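Local coordinates for protein P-granule scaffold (Caenorhabditis japonica, PDB 5W4A) that probably serves, through this N-terminal domain, as part of a scaffold on which germ (P) granules assemble in the nematode germline, at residues E10-R15 with D202-K207; L32-P37 with A209-N214; L168-Y173 with D195-R200. All coordinates share one frame; numbering follows the deposited sequence.

Contact 1. Residues E10-R15 with D202-K207; sequences EFLGIR and DQTKPK
Gly13 and Thr204 bring the two backbones nearest each other, with 5.7 Å from Gly13 CA to Thr204 CA. Strands 9-11 and 14-16 are joined by a type I' turn from Phe11 to Ile14, closed by a backbone bond in each direction between those two residues, and the turn abuts the link between helices 187-201 and 206-213. Lys205 occupies the N-cap position of the second of these helices.

One hydrogen bond crosses: the hydroxyl OG1 of Thr204 donates to Leu12 O over 2.9 Å. The donor sits above the carbonyl plane, 44° out of it. Thr204 OG1 is set between its own backbone N and carbonyl carbon (chi1 60°), a rotation that turns the hydroxyl to the hairpin and brings Thr204 OG1 within 3.7 Å of Gly13 CA. A beta carbon on Gly13 would clash with that hydroxyl, and the backbone angles of the turn already favour glycine.

Leu12 and Thr204 run past each other in opposite senses, Leu12 CG lying 3.6 Å from Thr204 CB. Beyond them, methyl CD2 of Leu12 lies against the bent aliphatic chain of Lys205, 3.6 Å from Lys205 CE, with the two side chains nearly at right angles. Val27 of helix 20-28 also touches Leu12, while Lys205 NZ makes a weak, long ion pair with Asp30.

This is a tight beta-hairpin with a two-residue type I' turn, docked by a threonine hydroxyl onto an interhelical connection in a mainly helical domain.

Contact 2. Residues L32-P37 with A209-N214; sequences LLVSDP and ADIIRN
Ile211 projects from helix 206-213 onto helix 30-35, a small apolar helix-helix contact between an early helix of the domain and its last one. The nearest alpha carbons, Val34 CA and Ile211 CA, are 7.0 Å apart.

Going along 209-214, Ala209 faces the other way, onto Leu198 of helix 187-201. Asp210 lies on the exposed surface, and its backbone O accepts the N-H of Asn214 as the helix finishes. Ile211 carries the whole contact from this side. Its CG1 branch stands anti to the carbonyl carbon (chi1 -54°) and continues extended, which carries methyl CD1 out to the opposing helix. There CD1 comes within 4.1 Å of Leu33 CB and also lies beside the backbone, 4.0 Å from Leu33 C. Ile212, one position on, packs instead on Phe197 and Leu201 of helix 187-201, and Arg213 forms a salt bridge with Asp202. Successive residues of the last helix thus serve different neighbours, and the helix packs on both 30-35 and 187-201.

Leu33 is buried and also touches Leu208, whereas Val34 is exposed and rests on Lys207, so the patch passes from the interior to the surface within one helical step. At its outer side the Val34 and Ile211 side chains meet at a slant: methyl CG2 of Val34 lies 3.5 Å from Ile211 CD1 and 4.0 Å from Ile211 CG1.

Contact 3. Residues L168-Y173 with D195-R200; sequences LDFDAY and DNFLNR
Asp169 opens helix 169-179 and reaches across to helix 187-201, the two short axes passing 9.0 Å apart at a signed crossing angle of -130°. Its OD2 accepts a hydrogen bond from Asn196 ND2 over 2.9 Å. The acceptor lies near the amide plane of Asn196, but the amide comes in from above the carboxylate, the two planes being almost perpendicular. Asn196 ND2 also donates to Leu132 O of the second subunit.

Phe170 follows, its CG anti to the backbone N (chi1 174°), which lays the side chain alongside that of Phe197, both pointing the same way. Phe170 CB makes a CH-pi contact over the Phe197 ring, and Phe170 CD1 stands 3.3 Å from Phe197 CZ over the same face, with the ring planes at 46°. Were Phe197 an alanine, Phe170 would probably lose this aromatic surface and a gap would open beside Ile212. Tyr173, a turn later, packs on Ile212 too.

The buried Asp169 carboxylate thus takes an amide N-H from its own chain at OD2 and a salt bridge from Lys134 of the second subunit at OD1, which would probably help balance its charge and places the polar end of the contact at the subunit interface.

How the contacts relate
All three contacts use the last two helices of the chain or the connection between them. Contacts 1 and 2 share helix 206-213, their centres about 14 Å apart, and Lys207 CB of contact 1 packs 3.9 Å from Val34 CG2 of contact 2. Contact 3 is nested in sequence within the loops closed by both. Its centre is about 10 Å from that of contact 1, where Glu10 OE2 meets Arg200 NH2 in a salt bridge at 3.1 Å and Ile14 packs on Phe170. The centres of contacts 2 and 3 are about 16 Å apart, with Leu198 CD2 lying 3.6 Å from Ala209 CA. Of the three, contact 3 alone is touched by the second subunit.

Contact 1. Residues E10-R15 with D202-K207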
loop_
_atom_site.group_PDB
_atom_site.type_symbol
_atom_site.label_atom_id
_atom_site.label_comp_id
_atom_site.label_asym_id
_atom_site.label_seq_id
_atom_site.Cartn_x
_atom_site.Cartn_y
_atom_site.Cartn_z
ATOM N N GLU C 10 -5.289 -7.774 18.444
ATOM C CA GLU C 10 -6.639 -7.250 18.430
ATOM C C GLU C 10 -7.242 -7.393 19.813
ATOM O O GLU C 10 -6.964 -8.369 20.514
ATOM C CB GLU C 10 -7.487 -7.988 17.387
ATOM C CG GLU C 10 -8.884 -7.465 17.204
ATOM C CD GLU C 10 -9.537 -8.023 15.927
ATOM O OE1 GLU C 10 -8.843 -8.024 14.881
ATOM O OE2 GLU C 10 -10.723 -8.393 16.005
ATOM N N PHE C 11 -8.059 -6.399 20.191
ATOM C CA PHE C 11 -8.854 -6.432 21.417
ATOM C C PHE C 11 -10.263 -5.980 21.059
ATOM O O PHE C 11 -10.475 -4.809 20.754
ATOM C CB PHE C 11 -8.273 -5.514 22.492
ATOM C CG PHE C 11 -6.871 -5.852 22.898
ATOM C CD1 PHE C 11 -5.803 -5.245 22.281
ATOM C CD2 PHE C 11 -6.625 -6.790 23.888
ATOM C CE1 PHE C 11 -4.490 -5.556 22.650
ATOM C CE2 PHE C 11 -5.296 -7.084 24.267
ATOM C CZ PHE C 11 -4.248 -6.453 23.620
ATOM N N LEU C 12 -11.223 -6.903 21.082
ATOM C CA LEU C 12 -12.656 -6.557 20.914
ATOM C C LEU C 12 -12.921 -5.440 19.876
ATOM O O LEU C 12 -13.445 -4.361 20.181
ATOM C CB LEU C 12 -13.257 -6.131 22.233
ATOM C CG LEU C 12 -14.781 -6.058 22.115
ATOM C CD1 LEU C 12 -15.382 -7.434 21.917
ATOM C CD2 LEU C 12 -15.346 -5.390 23.340
ATOM N N GLY C 13 -12.580 -5.734 18.651
ATOM C CA GLY C 13 -12.829 -4.830 17.543
ATOM C C GLY C 13 -11.746 -3.808 17.264
ATOM O O GLY C 13 -11.876 -3.043 16.297
ATOM N N ILE C 14 -10.702 -3.742 18.073
ATOM C CA ILE C 14 -9.644 -2.757 17.894
ATOM C C ILE C 14 -8.395 -3.539 17.471
ATOM O O ILE C 14 -7.754 -4.200 18.285
ATOM C CB ILE C 14 -9.381 -1.907 19.143
ATOM C CG1 ILE C 14 -10.680 -1.242 19.663
ATOM C CG2 ILE C 14 -8.332 -0.847 18.768
ATOM C CD1 ILE C 14 -10.470 -0.267 20.844
ATOM N N ARG C 15 -8.053 -3.450 16.184
ATOM C CA ARG C 15 -6.870 -4.067 15.605
ATOM C C ARG C 15 -5.729 -3.046 15.572
ATOM O O ARG C 15 -5.908 -1.911 15.103
ATOM C CB ARG C 15 -7.221 -4.544 14.198
ATOM C CG ARG C 15 -6.107 -5.088 13.386
ATOM C CD ARG C 15 -6.731 -5.653 12.057
ATOM N NE ARG C 15 -5.730 -5.883 11.053
ATOM C CZ ARG C 15 -5.065 -7.007 10.850
ATOM N NH1 ARG C 15 -5.268 -8.090 11.604
ATOM N NH2 ARG C 15 -4.201 -7.036 9.872
ATOM N N ASP C 202 -18.460 0.182 15.942
ATOM C CA ASP C 202 -19.906 0.106 16.061
ATOM C C ASP C 202 -20.368 -1.307 16.417
ATOM O O ASP C 202 -21.450 -1.458 16.992
ATOM C CB ASP C 202 -20.558 0.587 14.772
ATOM C CG ASP C 202 -20.543 2.103 14.632
ATOM O OD1 ASP C 202 -20.521 2.846 15.646
ATOM O OD2 ASP C 202 -20.590 2.560 13.469
ATOM N N GLN C 203 -19.569 -2.342 16.128
ATOM C CA GLN C 203 -19.958 -3.728 16.412
ATOM C C GLN C 203 -19.503 -4.256 17.769
ATOM O O GLN C 203 -19.990 -5.314 18.194
ATOM C CB GLN C 203 -19.418 -4.652 15.323
ATOM C CG GLN C 203 -19.954 -4.317 13.962
ATOM C CD GLN C 203 -21.491 -4.422 13.889
ATOM O OE1 GLN C 203 -22.104 -5.279 14.542
ATOM N NE2 GLN C 203 -22.114 -3.545 13.097
ATOM N N THR C 204 -18.635 -3.566 18.470
ATOM C CA THR C 204 -18.051 -4.141 19.686
ATOM C C THR C 204 -18.100 -3.210 20.882
ATOM O O THR C 204 -18.249 -3.674 22.015
ATOM C CB THR C 204 -16.603 -4.492 19.380
ATOM O OG1 THR C 204 -15.900 -3.291 19.003
ATOM C CG2 THR C 204 -16.522 -5.472 18.247
ATOM N N LYS C 205 -17.948 -1.915 20.660
ATOM C CA LYS C 205 -17.856 -0.922 21.726
ATOM C C LYS C 205 -18.581 0.314 21.239
ATOM O O LYS C 205 -17.988 1.374 21.009
ATOM C CB LYS C 205 -16.400 -0.627 22.112
ATOM C CG LYS C 205 -15.767 -1.646 23.072
ATOM C CD LYS C 205 -16.723 -1.907 24.248
ATOM C CE LYS C 205 -16.142 -2.586 25.480
ATOM N NZ LYS C 205 -17.323 -3.016 26.349
ATOM N N PRO C 206 -19.910 0.228 21.133
ATOM C CA PRO C 206 -20.690 1.399 20.718
ATOM C C PRO C 206 -20.466 2.630 21.567
ATOM O O PRO C 206 -20.576 3.728 21.025
ATOM C CB PRO C 206 -22.147 0.914 20.823
ATOM C CG PRO C 206 -22.084 -0.548 20.884
ATOM C CD PRO C 206 -20.761 -0.909 21.497
ATOM N N LYS C 207 -20.207 2.496 22.890
ATOM C CA LYS C 207 -19.930 3.664 23.726
ATOM C C LYS C 207 -18.715 4.411 23.227
ATOM O O LYS C 207 -18.683 5.639 23.261
ATOM C CB LYS C 207 -19.673 3.264 25.188
ATOM C CG LYS C 207 -20.861 2.867 25.935
ATOM C CD LYS C 207 -20.483 2.323 27.316
ATOM C CE LYS C 207 -21.669 1.652 27.931
ATOM N NZ LYS C 207 -21.331 1.102 29.270
#

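Contact 2. Residues L32-P37 with A209-N214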
loop_
_atom_site.group_PDB
_atom_site.type_symbol
_atom_site.label_atom_id
_atom_site.label_comp_id
_atom_site.label_asym_id
_atom_site.label_seq_id
_atom_site.Cartn_x
_atom_site.Cartn_y
_atom_site.Cartn_z
ATOM N N LEU C 32 -15.935 4.261 32.030
ATOM C CA LEU C 32 -15.246 5.349 32.713
ATOM C C LEU C 32 -14.931 6.496 31.759
ATOM O O LEU C 32 -15.022 7.666 32.137
ATOM C CB LEU C 32 -13.969 4.822 33.373
ATOM C CG LEU C 32 -13.181 5.849 34.170
ATOM C CD1 LEU C 32 -13.994 6.339 35.402
ATOM C CD2 LEU C 32 -11.826 5.250 34.567
ATOM N N LEU C 33 -14.578 6.187 30.504
ATOM C CA LEU C 33 -14.315 7.239 29.529
ATOM C C LEU C 33 -15.583 8.035 29.210
ATOM O O LEU C 33 -15.519 9.247 28.970
ATOM C CB LEU C 33 -13.731 6.612 28.251
ATOM C CG LEU C 33 -12.262 6.172 28.341
ATOM C CD1 LEU C 33 -11.915 5.208 27.231
ATOM C CD2 LEU C 33 -11.332 7.375 28.298
ATOM N N VAL C 34 -16.747 7.369 29.220
ATOM C CA VAL C 34 -18.034 8.058 29.083
ATOM C C VAL C 34 -18.323 8.928 30.305
ATOM O O VAL C 34 -18.682 10.104 30.179
ATOM C CB VAL C 34 -19.165 7.027 28.862
ATOM C CG1 VAL C 34 -20.546 7.675 28.948
ATOM C CG2 VAL C 34 -19.005 6.339 27.543
ATOM N N SER C 35 -18.199 8.363 31.505
ATOM C CA SER C 35 -18.850 8.938 32.683
ATOM C C SER C 35 -17.959 9.844 33.515
ATOM O O SER C 35 -18.475 10.727 34.208
ATOM C CB SER C 35 -19.384 7.813 33.571
ATOM O OG SER C 35 -20.321 7.045 32.836
ATOM N N ASP C 36 -16.649 9.634 33.510
ATOM C CA ASP C 36 -15.722 10.455 34.300
ATOM C C ASP C 36 -14.405 10.499 33.556
ATOM O O ASP C 36 -13.375 9.978 34.019
ATOM C CB ASP C 36 -15.560 9.890 35.707
ATOM C CG ASP C 36 -15.024 10.914 36.692
ATOM O OD1 ASP C 36 -14.637 12.025 36.260
ATOM O OD2 ASP C 36 -15.002 10.595 37.901
ATOM N N PRO C 37 -14.393 11.097 32.367
ATOM C CA PRO C 37 -13.182 11.058 31.552
ATOM C C PRO C 37 -11.988 11.767 32.189
ATOM O O PRO C 37 -10.847 11.399 31.899
ATOM C CB PRO C 37 -13.619 11.720 30.232
ATOM C CG PRO C 37 -14.809 12.513 30.567
ATOM C CD PRO C 37 -15.497 11.811 31.707
ATOM N N ALA C 209 -17.527 4.372 20.147
ATOM C CA ALA C 209 -17.880 5.026 18.884
ATOM C C ALA C 209 -18.630 6.327 19.136
ATOM O O ALA C 209 -18.366 7.352 18.486
ATOM C CB ALA C 209 -18.715 4.065 18.023
ATOM N N ASP C 210 -19.554 6.307 20.105
ATOM C CA ASP C 210 -20.366 7.483 20.403
ATOM C C ASP C 210 -19.516 8.656 20.903
ATOM O O ASP C 210 -19.734 9.801 20.491
ATOM C CB ASP C 210 -21.444 7.104 21.414
ATOM C CG ASP C 210 -22.332 8.274 21.799
ATOM O OD1 ASP C 210 -22.843 8.967 20.890
ATOM O OD2 ASP C 210 -22.528 8.484 23.014
ATOM N N ILE C 211 -18.502 8.385 21.732
ATOM C CA ILE C 211 -17.627 9.457 22.205
ATOM C C ILE C 211 -16.861 10.075 21.035
ATOM O O ILE C 211 -16.752 11.300 20.916
ATOM C CB ILE C 211 -16.663 8.935 23.297
ATOM C CG1 ILE C 211 -17.408 8.243 24.440
ATOM C CG2 ILE C 211 -15.898 10.090 23.884
ATOM C CD1 ILE C 211 -16.493 7.401 25.323
ATOM N N ILE C 212 -16.324 9.242 20.148
ATOM C CA ILE C 212 -15.571 9.762 19.013
ATOM C C ILE C 212 -16.459 10.623 18.119
ATOM O O ILE C 212 -16.027 11.664 17.611
ATOM C CB ILE C 212 -14.942 8.606 18.222
ATOM C CG1 ILE C 212 -13.797 7.979 19.043
ATOM C CG2 ILE C 212 -14.461 9.093 16.841
ATOM C CD1 ILE C 212 -13.286 6.700 18.478
ATOM N N ARG C 213 -17.694 10.178 17.875
ATOM C CA ARG C 213 -18.602 10.940 17.016
ATOM C C ARG C 213 -19.043 12.233 17.682
ATOM O O ARG C 213 -19.111 13.281 17.031
ATOM C CB ARG C 213 -19.838 10.107 16.676
ATOM C CG ARG C 213 -19.586 9.013 15.696
ATOM C CD ARG C 213 -20.879 8.514 15.069
ATOM N NE ARG C 213 -20.591 7.560 14.006
ATOM C CZ ARG C 213 -20.554 6.243 14.161
ATOM N NH1 ARG C 213 -20.807 5.684 15.348
ATOM N NH2 ARG C 213 -20.261 5.478 13.123
ATOM N N ASN C 214 -19.346 12.172 18.978
ATOM C CA ASN C 214 -20.132 13.209 19.637
ATOM C C ASN C 214 -19.344 13.868 20.761
ATOM O O ASN C 214 -18.874 14.995 20.583
ATOM C CB ASN C 214 -21.447 12.587 20.124
ATOM C CG ASN C 214 -22.211 11.851 19.000
ATOM O OD1 ASN C 214 -22.292 12.326 17.865
ATOM N ND2 ASN C 214 -22.767 10.686 19.323
#

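Contact 3. Residues L168-Y173 with D195-R200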
loop_
_atom_site.group_PDB
_atom_site.type_symbol
_atom_site.label_atom_id
_atom_site.label_comp_id
_atom_site.label_asym_id
_atom_site.label_seq_id
_atom_site.Cartn_x
_atom_site.Cartn_y
_atom_site.Cartn_z
ATOM N N LEU C 168 -5.136 -1.353 9.842
ATOM C CA LEU C 168 -4.633 -0.657 11.025
ATOM C C LEU C 168 -5.123 0.790 11.056
ATOM O O LEU C 168 -4.425 1.699 11.527
ATOM C CB LEU C 168 -3.103 -0.752 11.075
ATOM C CG LEU C 168 -2.564 -2.164 11.326
ATOM C CD1 LEU C 168 -1.062 -2.192 11.201
ATOM C CD2 LEU C 168 -3.031 -2.702 12.692
ATOM N N ASP C 169 -6.374 0.994 10.626
ATOM C CA ASP C 169 -7.016 2.304 10.703
ATOM C C ASP C 169 -6.957 2.910 12.099
ATOM O O ASP C 169 -6.789 4.127 12.227
ATOM C CB ASP C 169 -8.466 2.187 10.212
ATOM C CG ASP C 169 -8.548 1.470 8.881
ATOM O OD1 ASP C 169 -8.381 0.218 8.875
ATOM O OD2 ASP C 169 -8.718 2.178 7.859
ATOM N N PHE C 170 -7.096 2.097 13.158
ATOM C CA PHE C 170 -6.972 2.634 14.506
ATOM C C PHE C 170 -5.631 3.334 14.707
ATOM O O PHE C 170 -5.566 4.433 15.271
ATOM C CB PHE C 170 -7.140 1.502 15.531
ATOM C CG PHE C 170 -6.884 1.905 16.943
ATOM C CD1 PHE C 170 -7.733 2.828 17.567
ATOM C CD2 PHE C 170 -5.820 1.382 17.667
ATOM C CE1 PHE C 170 -7.544 3.169 18.893
ATOM C CE2 PHE C 170 -5.639 1.729 19.013
ATOM C CZ PHE C 170 -6.495 2.630 19.601
ATOM N N ASP C 171 -4.545 2.704 14.282
ATOM C CA ASP C 171 -3.230 3.286 14.505
ATOM C C ASP C 171 -3.085 4.573 13.703
ATOM O O ASP C 171 -2.523 5.563 14.212
ATOM C CB ASP C 171 -2.136 2.295 14.117
ATOM C CG ASP C 171 -2.016 1.118 15.055
ATOM O OD1 ASP C 171 -2.705 1.124 16.108
ATOM O OD2 ASP C 171 -1.228 0.186 14.730
ATOM N N ALA C 172 -3.550 4.567 12.446
ATOM C CA ALA C 172 -3.483 5.782 11.640
ATOM C C ALA C 172 -4.259 6.903 12.301
ATOM O O ALA C 172 -3.795 8.053 12.336
ATOM C CB ALA C 172 -4.005 5.512 10.224
ATOM N N TYR C 173 -5.418 6.573 12.878
ATOM C CA TYR C 173 -6.248 7.563 13.570
ATOM C C TYR C 173 -5.552 8.108 14.810
ATOM O O TYR C 173 -5.546 9.324 15.040
ATOM C CB TYR C 173 -7.602 6.945 13.932
ATOM C CG TYR C 173 -8.559 7.968 14.497
ATOM C CD1 TYR C 173 -9.096 8.946 13.662
ATOM C CD2 TYR C 173 -8.871 7.999 15.833
ATOM C CE1 TYR C 173 -9.939 9.910 14.137
ATOM C CE2 TYR C 173 -9.776 8.980 16.332
ATOM C CZ TYR C 173 -10.277 9.919 15.465
ATOM O OH TYR C 173 -11.130 10.935 15.875
ATOM N N ASP C 195 -13.974 6.861 9.934
ATOM C CA ASP C 195 -15.151 6.045 9.660
ATOM C C ASP C 195 -14.813 4.568 9.515
ATOM O O ASP C 195 -15.594 3.720 9.955
ATOM C CB ASP C 195 -15.882 6.571 8.428
ATOM C CG ASP C 195 -16.665 7.847 8.717
ATOM O OD1 ASP C 195 -16.870 8.180 9.910
ATOM O OD2 ASP C 195 -17.066 8.542 7.754
ATOM N N ASN C 196 -13.650 4.224 8.924
ATOM C CA ASN C 196 -13.203 2.831 8.885
ATOM C C ASN C 196 -13.061 2.254 10.295
ATOM O O ASN C 196 -13.490 1.130 10.567
ATOM C CB ASN C 196 -11.864 2.701 8.163
ATOM C CG ASN C 196 -11.981 2.918 6.672
ATOM O OD1 ASN C 196 -13.084 3.008 6.090
ATOM N ND2 ASN C 196 -10.813 3.011 6.030
ATOM N N PHE C 197 -12.449 3.018 11.194
ATOM C CA PHE C 197 -12.314 2.570 12.578
ATOM C C PHE C 197 -13.680 2.468 13.259
ATOM O O PHE C 197 -13.983 1.438 13.894
ATOM C CB PHE C 197 -11.393 3.520 13.345
ATOM C CG PHE C 197 -11.269 3.179 14.799
ATOM C CD1 PHE C 197 -11.052 1.872 15.192
ATOM C CD2 PHE C 197 -11.319 4.162 15.754
ATOM C CE1 PHE C 197 -10.953 1.526 16.558
ATOM C CE2 PHE C 197 -11.188 3.819 17.122
ATOM C CZ PHE C 197 -10.997 2.508 17.492
ATOM N N LEU C 198 -14.516 3.507 13.118
ATOM C CA LEU C 198 -15.867 3.469 13.700
ATOM C C LEU C 198 -16.671 2.264 13.188
ATOM O O LEU C 198 -17.480 1.678 13.937
ATOM C CB LEU C 198 -16.604 4.786 13.415
ATOM C CG LEU C 198 -16.120 6.041 14.139
ATOM C CD1 LEU C 198 -16.665 7.336 13.588
ATOM C CD2 LEU C 198 -16.518 5.932 15.642
ATOM N N ASN C 199 -16.468 1.851 11.935
ATOM C CA ASN C 199 -17.207 0.707 11.415
ATOM C C ASN C 199 -16.902 -0.557 12.210
ATOM O O ASN C 199 -17.784 -1.401 12.405
ATOM C CB ASN C 199 -16.897 0.514 9.925
ATOM C CG ASN C 199 -17.539 -0.735 9.350
ATOM O OD1 ASN C 199 -18.758 -0.808 9.207
ATOM N ND2 ASN C 199 -16.721 -1.720 9.020
ATOM N N ARG C 200 -15.666 -0.711 12.679
ATOM C CA ARG C 200 -15.352 -1.832 13.538
ATOM C C ARG C 200 -15.901 -1.591 14.939
ATOM O O ARG C 200 -16.461 -2.506 15.550
ATOM C CB ARG C 200 -13.845 -2.072 13.604
ATOM C CG ARG C 200 -13.184 -2.494 12.291
ATOM C CD ARG C 200 -13.539 -3.952 11.855
ATOM N NE ARG C 200 -13.442 -4.964 12.917
ATOM C CZ ARG C 200 -12.342 -5.658 13.241
ATOM N NH1 ARG C 200 -11.173 -5.472 12.613
ATOM N NH2 ARG C 200 -12.410 -6.559 14.211
#